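Leucine-rich repeat protein TpLRR (Treponema pallidum, PDB 6MLX) is of unknown function but forms a secreted, probably periplasmic, leucine-rich repeat solenoid of the BspA type. Local coordinates at residues A[154-157]-A[158-162]; A[195-198]-A[199-203]; A[13-16]-A[17-21]. One frame throughout, in Å; residues are numbered along the deposited sequence.

Interaction 1: A[154-157]-A[158-162]; sequences VRLP and VGVKN
V160 places its CG1 branch in the crowded position between its own backbone N and carbonyl carbon (chi1 53°), and this branch reaches L156 CB and the P157 carbonyl, while V160 CB faces the proline ring. On the other side, L156 has CG anti to its carbonyl carbon (chi1 -64°) and meets the valine through CB, 4.1 Å from V160 CG1. The same methyl also approaches the proline carbonyl, with V160 CG1 3.2 Å from P157 O, a close approach of carbon to oxygen. The side chains of P157 and V160 cross obliquely, with P157 CD 4.2 Å from V160 CB.

The backbone that makes this possible is a type I beta turn from P157 to V160, with V158 and G159 at its corners. Its closing bond is weak, V160 N donating to P157 O over 3.3 Å. The turn thus folds V160 back toward the residues leaving the strand, while the V158 side chain points away from them.

N135 OD1 accepts a hydrogen bond from V158 N, and N179 ND2 donates one to L156 O, tying the turn to the preceding and following coils. The turn leads from strand 153-155, which lies between parallel strands 130-132 and 176-178, toward strand 162-163; L156 packs on L177, P157 on L133 and V160 on P181.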
ATOM      1  N   VAL A 154      12.146  -1.004  -6.186  1.00 29.46           N
ATOM      2  CA  VAL A 154      11.235   0.093  -5.876  1.00 29.17           C
ATOM      3  C   VAL A 154      11.610   1.284  -6.742  1.00 29.09           C
ATOM      4  O   VAL A 154      12.769   1.718  -6.736  1.00 29.18           O
ATOM      5  CB  VAL A 154      11.289   0.502  -4.389  1.00 29.21           C
ATOM      6  CG1 VAL A 154      10.448   1.762  -4.160  1.00 28.97           C
ATOM      7  CG2 VAL A 154      10.809  -0.625  -3.502  1.00 29.17           C
ATOM      8  N   ARG A 155      10.643   1.814  -7.481  1.00 29.23           N
ATOM      9  CA  ARG A 155      10.819   3.082  -8.175  1.00 29.23           C
ATOM     10  C   ARG A 155      10.117   4.162  -7.360  1.00 28.99           C
ATOM     11  O   ARG A 155       8.919   4.053  -7.077  1.00 29.08           O
ATOM     12  CB  ARG A 155      10.274   3.041  -9.601  1.00 29.13           C
ATOM     13  CG  ARG A 155      10.486   4.359 -10.391  1.00 29.02           C
ATOM     14  CD  ARG A 155       9.661   4.374 -11.694  1.00 28.96           C
ATOM     15  NE  ARG A 155       9.979   3.235 -12.556  1.00 29.16           N
ATOM     16  CZ  ARG A 155       9.194   2.773 -13.529  1.00 29.14           C
ATOM     17  NH1 ARG A 155       8.021   3.348 -13.786  1.00 28.95           N
ATOM     18  NH2 ARG A 155       9.578   1.722 -14.240  1.00 29.45           N
ATOM     19  N   LEU A 156      10.869   5.181  -6.975  1.00 29.12           N
ATOM     20  CA  LEU A 156      10.353   6.273  -6.173  1.00 28.90           C
ATOM     21  C   LEU A 156       9.643   7.305  -7.048  1.00 28.65           C
ATOM     22  O   LEU A 156       9.909   7.401  -8.251  1.00 28.53           O
ATOM     23  CB  LEU A 156      11.496   6.937  -5.414  1.00 29.00           C
ATOM     24  CG  LEU A 156      12.227   6.070  -4.386  1.00 29.23           C
ATOM     25  CD1 LEU A 156      13.527   6.745  -4.002  1.00 29.27           C
ATOM     26  CD2 LEU A 156      11.357   5.854  -3.169  1.00 29.11           C
ATOM     27  N   PRO A 157       8.738   8.098  -6.464  1.00 28.65           N
ATOM     28  CA  PRO A 157       8.192   9.246  -7.201  1.00 28.25           C
ATOM     29  C   PRO A 157       9.317  10.223  -7.520  1.00 28.20           C
ATOM     30  O   PRO A 157      10.258  10.391  -6.744  1.00 28.22           O
ATOM     31  CB  PRO A 157       7.182   9.862  -6.218  1.00 28.08           C
ATOM     32  CG  PRO A 157       7.033   8.890  -5.119  1.00 28.26           C
ATOM     33  CD  PRO A 157       8.303   8.105  -5.059  1.00 28.58           C
ATOM     34  N   VAL A 158       9.208  10.885  -8.669  1.00 28.25           N
ATOM     35  CA  VAL A 158      10.290  11.753  -9.131  1.00 28.20           C
ATOM     36  C   VAL A 158      10.591  12.869  -8.121  1.00 28.00           C
ATOM     37  O   VAL A 158      11.753  13.230  -7.908  1.00 28.09           O
ATOM     38  CB  VAL A 158       9.965  12.304 -10.539  1.00 28.02           C
ATOM     39  CG1 VAL A 158       9.035  13.478 -10.462  1.00 27.58           C
ATOM     40  CG2 VAL A 158      11.225  12.691 -11.259  1.00 27.92           C
ATOM     41  N   GLY A 159       9.579  13.417  -7.467  1.00 27.94           N
ATOM     42  CA  GLY A 159       9.871  14.588  -6.658  1.00 27.78           C
ATOM     43  C   GLY A 159      10.130  14.342  -5.182  1.00 27.88           C
ATOM     44  O   GLY A 159      10.124  15.291  -4.384  1.00 27.54           O
ATOM     45  N   VAL A 160      10.372  13.080  -4.808  1.00 28.21           N
ATOM     46  CA  VAL A 160      10.308  12.693  -3.399  1.00 28.36           C
ATOM     47  C   VAL A 160      11.321  13.479  -2.581  1.00 28.21           C
ATOM     48  O   VAL A 160      12.502  13.576  -2.934  1.00 28.32           O
ATOM     49  CB  VAL A 160      10.505  11.174  -3.242  1.00 28.80           C
ATOM     50  CG1 VAL A 160      11.756  10.702  -3.938  1.00 29.01           C
ATOM     51  CG2 VAL A 160      10.549  10.806  -1.777  1.00 28.92           C
ATOM     52  N   LYS A 161      10.859  14.054  -1.469  1.00 28.37           N
ATOM     53  CA  LYS A 161      11.709  14.924  -0.671  1.00 28.14           C
ATOM     54  C   LYS A 161      12.339  14.244   0.542  1.00 28.28           C
ATOM     55  O   LYS A 161      13.412  14.672   0.978  1.00 28.21           O
ATOM     56  CB  LYS A 161      10.915  16.156  -0.221  1.00 27.51           C
ATOM     57  CG  LYS A 161      10.355  16.897  -1.403  1.00 27.40           C
ATOM     58  CD  LYS A 161      10.080  18.328  -1.096  1.00 26.87           C
ATOM     59  CE  LYS A 161       8.680  18.501  -0.641  1.00 26.38           C
ATOM     60  NZ  LYS A 161       8.267  19.864  -1.067  1.00 26.08           N
ATOM     61  N   ASN A 162      11.726  13.194   1.076  1.00 27.72           N
ATOM     62  CA  ASN A 162      12.297  12.491   2.210  1.00 27.99           C
ATOM     63  C   ASN A 162      11.989  11.008   2.088  1.00 28.43           C
ATOM     64  O   ASN A 162      10.959  10.619   1.531  1.00 28.40           O
ATOM     65  CB  ASN A 162      11.725  13.009   3.533  1.00 27.57           C
ATOM     66  CG  ASN A 162      10.224  12.797   3.624  1.00 27.45           C
ATOM     67  OD1 ASN A 162       9.489  13.111   2.694  1.00 27.30           O
ATOM     68  ND2 ASN A 162       9.764  12.250   4.748  1.00 27.56           N
TER

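Interaction 2: A[195-198]-A[199-203]; sequences YRLP and DVLKR
L197 and L201 meet aslant at their branch ends, the CD2 methyl of L197 lying 3.9 Å from L201 CD2. The L201 side chain leaves its helix with CG anti to the backbone N (chi1 -178°), which carries the branch back past P198 to the leucine before it. P198 presents the CD corner of its ring to the same side chain, again at a slant, with P198 CD 3.9 Å from L201 CB and about as far from L201 CD2. One leucine of the first helical turn therefore meets both residues that lead into it, forming a small apolar cluster.

K202 takes a different course. Its chain is extended beyond CG and runs back alongside L197, so that methylene groups rather than the ammonium make the closest approaches. K202 CG is 4.0 Å from L197 CB, while K202 CE comes within 3.4 Å of L197 O. NZ stands farther from that carbonyl than CE does, and the contact is chiefly one of the aliphatic chain with the backbone and CB of the leucine.

The backbone starts the helix here. K202 N donates to P198 O over 2.9 Å in a nearly straight bond (N-H...O 173°); the next bond, from R203 N to D199 O, continues the pattern. F214, from the segment after the helix, packs on both L197 and K202. With P198 at the N-cap and the i to i+4 bond behind it, the arrangement is that of a helix N-terminus, here opening helix 199-207, which follows strand 185-186 near the C-terminus.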
ATOM      1  N   TYR A 195      20.425  -6.034   3.184  1.00 31.71           N
ATOM      2  CA  TYR A 195      21.721  -6.676   2.981  1.00 31.98           C
ATOM      3  C   TYR A 195      22.159  -6.709   1.525  1.00 32.19           C
ATOM      4  O   TYR A 195      23.363  -6.797   1.261  1.00 32.38           O
ATOM      5  CB  TYR A 195      21.700  -8.103   3.550  1.00 31.88           C
ATOM      6  CG  TYR A 195      21.833  -8.085   5.055  1.00 31.70           C
ATOM      7  CD1 TYR A 195      23.088  -7.936   5.648  1.00 31.81           C
ATOM      8  CD2 TYR A 195      20.719  -8.165   5.878  1.00 31.36           C
ATOM      9  CE1 TYR A 195      23.226  -7.884   7.020  1.00 31.66           C
ATOM     10  CE2 TYR A 195      20.846  -8.107   7.261  1.00 31.21           C
ATOM     11  CZ  TYR A 195      22.112  -7.976   7.823  1.00 31.32           C
ATOM     12  OH  TYR A 195      22.275  -7.918   9.194  1.00 31.12           O
ATOM     13  N   ARG A 196      21.234  -6.621   0.580  1.00 31.29           N
ATOM     14  CA  ARG A 196      21.563  -6.860  -0.816  1.00 31.48           C
ATOM     15  C   ARG A 196      21.712  -5.589  -1.654  1.00 31.57           C
ATOM     16  O   ARG A 196      21.869  -5.690  -2.875  1.00 31.65           O
ATOM     17  CB  ARG A 196      20.520  -7.795  -1.422  1.00 31.38           C
ATOM     18  CG  ARG A 196      20.674  -9.190  -0.860  1.00 31.42           C
ATOM     19  CD  ARG A 196      20.987 -10.156  -1.965  1.00 31.58           C
ATOM     20  NE  ARG A 196      19.742 -10.620  -2.562  1.00 31.62           N
ATOM     21  CZ  ARG A 196      19.634 -11.081  -3.799  1.00 31.71           C
ATOM     22  NH1 ARG A 196      20.702 -11.111  -4.586  1.00 31.83           N
ATOM     23  NH2 ARG A 196      18.452 -11.494  -4.244  1.00 31.68           N
ATOM     24  N   LEU A 197      21.701  -4.405  -1.040  1.00 31.68           N
ATOM     25  CA  LEU A 197      21.892  -3.184  -1.815  1.00 31.73           C
ATOM     26  C   LEU A 197      23.240  -3.215  -2.532  1.00 32.02           C
ATOM     27  O   LEU A 197      24.273  -3.455  -1.890  1.00 32.15           O
ATOM     28  CB  LEU A 197      21.806  -1.957  -0.912  1.00 31.70           C
ATOM     29  CG  LEU A 197      20.512  -1.777  -0.115  1.00 31.44           C
ATOM     30  CD1 LEU A 197      20.640  -0.565   0.786  1.00 31.45           C
ATOM     31  CD2 LEU A 197      19.309  -1.665  -1.036  1.00 31.30           C
ATOM     32  N   PRO A 198      23.281  -2.998  -3.847  1.00 32.24           N
ATOM     33  CA  PRO A 198      24.565  -2.979  -4.559  1.00 32.44           C
ATOM     34  C   PRO A 198      25.445  -1.819  -4.107  1.00 32.61           C
ATOM     35  O   PRO A 198      24.978  -0.802  -3.586  1.00 32.37           O
ATOM     36  CB  PRO A 198      24.159  -2.807  -6.027  1.00 32.48           C
ATOM     37  CG  PRO A 198      22.701  -3.114  -6.078  1.00 32.25           C
ATOM     38  CD  PRO A 198      22.142  -2.778  -4.748  1.00 32.03           C
ATOM     39  N   ASP A 199      26.749  -1.978  -4.341  1.00 33.12           N
ATOM     40  CA  ASP A 199      27.705  -0.975  -3.875  1.00 33.24           C
ATOM     41  C   ASP A 199      27.478   0.379  -4.532  1.00 33.16           C
ATOM     42  O   ASP A 199      27.581   1.417  -3.865  1.00 33.15           O
ATOM     43  CB  ASP A 199      29.139  -1.442  -4.127  1.00 33.53           C
ATOM     44  CG  ASP A 199      29.615  -2.412  -3.079  1.00 33.74           C
ATOM     45  OD1 ASP A 199      29.581  -2.058  -1.875  1.00 33.87           O
ATOM     46  OD2 ASP A 199      30.025  -3.525  -3.459  1.00 33.98           O
ATOM     47  N   VAL A 200      27.180   0.402  -5.834  1.00 33.12           N
ATOM     48  CA  VAL A 200      26.951   1.683  -6.500  1.00 33.13           C
ATOM     49  C   VAL A 200      25.742   2.384  -5.880  1.00 32.93           C
ATOM     50  O   VAL A 200      25.738   3.614  -5.694  1.00 32.77           O
ATOM     51  CB  VAL A 200      26.807   1.482  -8.025  1.00 33.17           C
ATOM     52  CG1 VAL A 200      25.393   1.064  -8.419  1.00 33.01           C
ATOM     53  CG2 VAL A 200      27.243   2.750  -8.783  1.00 33.19           C
ATOM     54  N   LEU A 201      24.737   1.606  -5.471  1.00 32.59           N
ATOM     55  CA  LEU A 201      23.580   2.194  -4.807  1.00 32.37           C
ATOM     56  C   LEU A 201      23.967   2.763  -3.447  1.00 32.40           C
ATOM     57  O   LEU A 201      23.737   3.947  -3.174  1.00 32.23           O
ATOM     58  CB  LEU A 201      22.469   1.157  -4.675  1.00 32.23           C
ATOM     59  CG  LEU A 201      21.189   1.680  -4.022  1.00 32.00           C
ATOM     60  CD1 LEU A 201      20.761   3.012  -4.658  1.00 31.83           C
ATOM     61  CD2 LEU A 201      20.096   0.640  -4.139  1.00 31.85           C
ATOM     62  N   LYS A 202      24.576   1.935  -2.591  1.00 32.67           N
ATOM     63  CA  LYS A 202      25.041   2.388  -1.282  1.00 32.71           C
ATOM     64  C   LYS A 202      25.875   3.665  -1.376  1.00 32.85           C
ATOM     65  O   LYS A 202      25.753   4.559  -0.530  1.00 32.73           O
ATOM     66  CB  LYS A 202      25.863   1.284  -0.613  1.00 32.85           C
ATOM     67  CG  LYS A 202      25.079   0.111  -0.070  1.00 32.73           C
ATOM     68  CD  LYS A 202      26.060  -0.952   0.425  1.00 32.92           C
ATOM     69  CE  LYS A 202      25.366  -2.127   1.086  1.00 32.81           C
ATOM     70  NZ  LYS A 202      26.281  -3.314   1.188  1.00 33.05           N
ATOM     71  N   ARG A 203      26.728   3.779  -2.400  1.00 33.10           N
ATOM     72  CA  ARG A 203      27.556   4.977  -2.519  1.00 33.15           C
ATOM     73  C   ARG A 203      26.728   6.194  -2.902  1.00 32.93           C
ATOM     74  O   ARG A 203      26.945   7.283  -2.359  1.00 32.85           O
ATOM     75  CB  ARG A 203      28.683   4.764  -3.535  1.00 33.34           C
ATOM     76  CG  ARG A 203      29.811   3.871  -3.018  1.00 33.66           C
ATOM     77  CD  ARG A 203      31.072   3.968  -3.875  1.00 33.95           C
ATOM     78  NE  ARG A 203      30.861   3.541  -5.255  1.00 33.97           N
ATOM     79  CZ  ARG A 203      30.958   2.281  -5.670  1.00 34.06           C
ATOM     80  NH1 ARG A 203      31.248   1.315  -4.800  1.00 34.09           N
ATOM     81  NH2 ARG A 203      30.751   1.988  -6.953  1.00 34.00           N
TER

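Interaction 3: A[13-16]-A[17-21]; sequences YGLT and PDRDG
T16 N donates to G21 O over 2.8 Å, the shortest hydrogen bond between 13-16 and 17-21, and so closes the loop of a beta hairpin joining antiparallel strands 11-15 and 22-27. Within this loop a type I beta turn runs from T16 to R19, where R19 N donates to T16 O over 2.9 Å.

L15 and R19 meet at about a right angle, L15 CD1 touching the aliphatic part of the arginine at R19 CG, 3.6 Å away. The arginine chain bends at chi2 (66°), and its end returns to the turn, where R19 NH2 donates to P17 O over 3.0 Å. This bond ties two residues of the turn together from outside its backbone. G14 pairs with I23 farther along the hairpin, and L15 packs on I22.

G21 N is buried here without a polar partner. The methyl of T16 is set between its own backbone N and carbonyl carbon, and from there T16 CG2 stands 3.2 Å from both G21 N and D20 OD1.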
ATOM      1  N   TYR A  13     -22.327  -1.053   5.726  1.00 30.59           N
ATOM      2  CA  TYR A  13     -21.922   0.239   5.184  1.00 30.56           C
ATOM      3  C   TYR A  13     -22.651   1.359   5.904  1.00 30.55           C
ATOM      4  O   TYR A  13     -23.695   1.154   6.532  1.00 30.51           O
ATOM      5  CB  TYR A  13     -22.221   0.352   3.680  1.00 30.71           C
ATOM      6  CG  TYR A  13     -23.678   0.131   3.335  1.00 30.82           C
ATOM      7  CD1 TYR A  13     -24.575   1.190   3.264  1.00 30.85           C
ATOM      8  CD2 TYR A  13     -24.155  -1.144   3.081  1.00 30.91           C
ATOM      9  CE1 TYR A  13     -25.922   0.973   2.948  1.00 30.88           C
ATOM     10  CE2 TYR A  13     -25.481  -1.369   2.767  1.00 31.01           C
ATOM     11  CZ  TYR A  13     -26.361  -0.306   2.704  1.00 31.07           C
ATOM     12  OH  TYR A  13     -27.682  -0.553   2.392  1.00 31.12           O
ATOM     13  N   GLY A  14     -22.079   2.561   5.790  1.00 30.49           N
ATOM     14  CA  GLY A  14     -22.742   3.777   6.208  1.00 30.43           C
ATOM     15  C   GLY A  14     -22.743   4.805   5.091  1.00 30.58           C
ATOM     16  O   GLY A  14     -22.237   4.564   3.989  1.00 30.63           O
ATOM     17  N   LEU A  15     -23.351   5.948   5.396  1.00 30.56           N
ATOM     18  CA  LEU A  15     -23.300   7.108   4.523  1.00 30.53           C
ATOM     19  C   LEU A  15     -22.054   7.929   4.834  1.00 30.45           C
ATOM     20  O   LEU A  15     -21.530   7.914   5.958  1.00 30.27           O
ATOM     21  CB  LEU A  15     -24.551   7.989   4.680  1.00 30.45           C
ATOM     22  CG  LEU A  15     -25.789   7.705   3.817  1.00 30.63           C
ATOM     23  CD1 LEU A  15     -26.777   8.876   3.833  1.00 30.51           C
ATOM     24  CD2 LEU A  15     -25.402   7.382   2.380  1.00 30.75           C
ATOM     25  N   THR A  16     -21.566   8.630   3.811  1.00 30.88           N
ATOM     26  CA  THR A  16     -20.539   9.635   4.003  1.00 30.79           C
ATOM     27  C   THR A  16     -21.158  10.906   4.604  1.00 30.66           C
ATOM     28  O   THR A  16     -22.362  11.146   4.452  1.00 30.59           O
ATOM     29  CB  THR A  16     -19.882   9.946   2.667  1.00 30.81           C
ATOM     30  OG1 THR A  16     -18.701  10.736   2.885  1.00 30.66           O
ATOM     31  CG2 THR A  16     -20.852  10.711   1.753  1.00 30.67           C
ATOM     32  N   PRO A  17     -20.354  11.731   5.338  1.00 30.73           N
ATOM     33  CA  PRO A  17     -20.896  12.973   5.918  1.00 30.42           C
ATOM     34  C   PRO A  17     -21.822  13.806   5.030  1.00 30.35           C
ATOM     35  O   PRO A  17     -22.862  14.278   5.517  1.00 30.41           O
ATOM     36  CB  PRO A  17     -19.622  13.737   6.285  1.00 29.99           C
ATOM     37  CG  PRO A  17     -18.691  12.624   6.713  1.00 30.35           C
ATOM     38  CD  PRO A  17     -19.237  11.336   6.047  1.00 30.69           C
ATOM     39  N   ASP A  18     -21.525  13.992   3.748  1.00 30.47           N
ATOM     40  CA  ASP A  18     -22.399  14.836   2.944  1.00 30.40           C
ATOM     41  C   ASP A  18     -23.432  14.039   2.145  1.00 30.78           C
ATOM     42  O   ASP A  18     -23.939  14.545   1.132  1.00 30.73           O
ATOM     43  CB  ASP A  18     -21.580  15.745   2.023  1.00 30.23           C
ATOM     44  CG  ASP A  18     -21.328  17.132   2.642  1.00 29.88           C
ATOM     45  OD1 ASP A  18     -22.254  17.684   3.296  1.00 29.79           O
ATOM     46  OD2 ASP A  18     -20.212  17.681   2.480  1.00 29.71           O
ATOM     47  N   ARG A  19     -23.755  12.811   2.582  1.00 30.02           N
ATOM     48  CA  ARG A  19     -24.941  12.072   2.122  1.00 30.25           C
ATOM     49  C   ARG A  19     -24.917  11.788   0.620  1.00 30.42           C
ATOM     50  O   ARG A  19     -25.971  11.664  -0.020  1.00 30.48           O
ATOM     51  CB  ARG A  19     -26.248  12.804   2.484  1.00 30.30           C
ATOM     52  CG  ARG A  19     -26.867  12.451   3.836  1.00 30.36           C
ATOM     53  CD  ARG A  19     -26.000  12.899   5.014  1.00 30.18           C
ATOM     54  NE  ARG A  19     -26.763  12.972   6.269  1.00 30.17           N
ATOM     55  CZ  ARG A  19     -26.221  13.219   7.460  1.00 29.89           C
ATOM     56  NH1 ARG A  19     -26.987  13.264   8.555  1.00 29.82           N
ATOM     57  NH2 ARG A  19     -24.908  13.414   7.555  1.00 29.71           N
ATOM     58  N   ASP A  20     -23.724  11.668   0.045  1.00 30.91           N
ATOM     59  CA  ASP A  20     -23.559  11.472  -1.386  1.00 30.91           C
ATOM     60  C   ASP A  20     -22.834  10.181  -1.744  1.00 30.97           C
ATOM     61  O   ASP A  20     -22.708   9.869  -2.938  1.00 31.00           O
ATOM     62  CB  ASP A  20     -22.793  12.665  -1.971  1.00 30.65           C
ATOM     63  CG  ASP A  20     -21.468  12.894  -1.271  1.00 30.54           C
ATOM     64  OD1 ASP A  20     -21.493  13.213  -0.063  1.00 30.46           O
ATOM     65  OD2 ASP A  20     -20.403  12.769  -1.925  1.00 30.68           O
ATOM     66  N   GLY A  21     -22.340   9.433  -0.759  1.00 30.76           N
ATOM     67  CA  GLY A  21     -21.552   8.246  -1.042  1.00 30.90           C
ATOM     68  C   GLY A  21     -21.605   7.237   0.084  1.00 30.92           C
ATOM     69  O   GLY A  21     -21.933   7.560   1.231  1.00 30.87           O
TER

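How the interactions relate
The three contacts are all local and are strung along one elongated chain, in the order interaction 3, interaction 1, interaction 2. Interaction 3 lies at the N-terminal end and interaction 2 at the C-terminal end, on opposite sides of the chain's centre with their own centres 48 Å apart. Interaction 1 belongs to a repeat coil between them, 34 Å from interaction 3 and 18 Å from interaction 2, centre to centre. Even interactions 1 and 2, the closest pair, do not touch, their nearest atoms being about 8 Å apart. In each a proline stands at the junction of the two segments, yet the chain goes on differently: into a beta turn in interaction 1, a helix in interaction 2 and a hairpin loop in interaction 3.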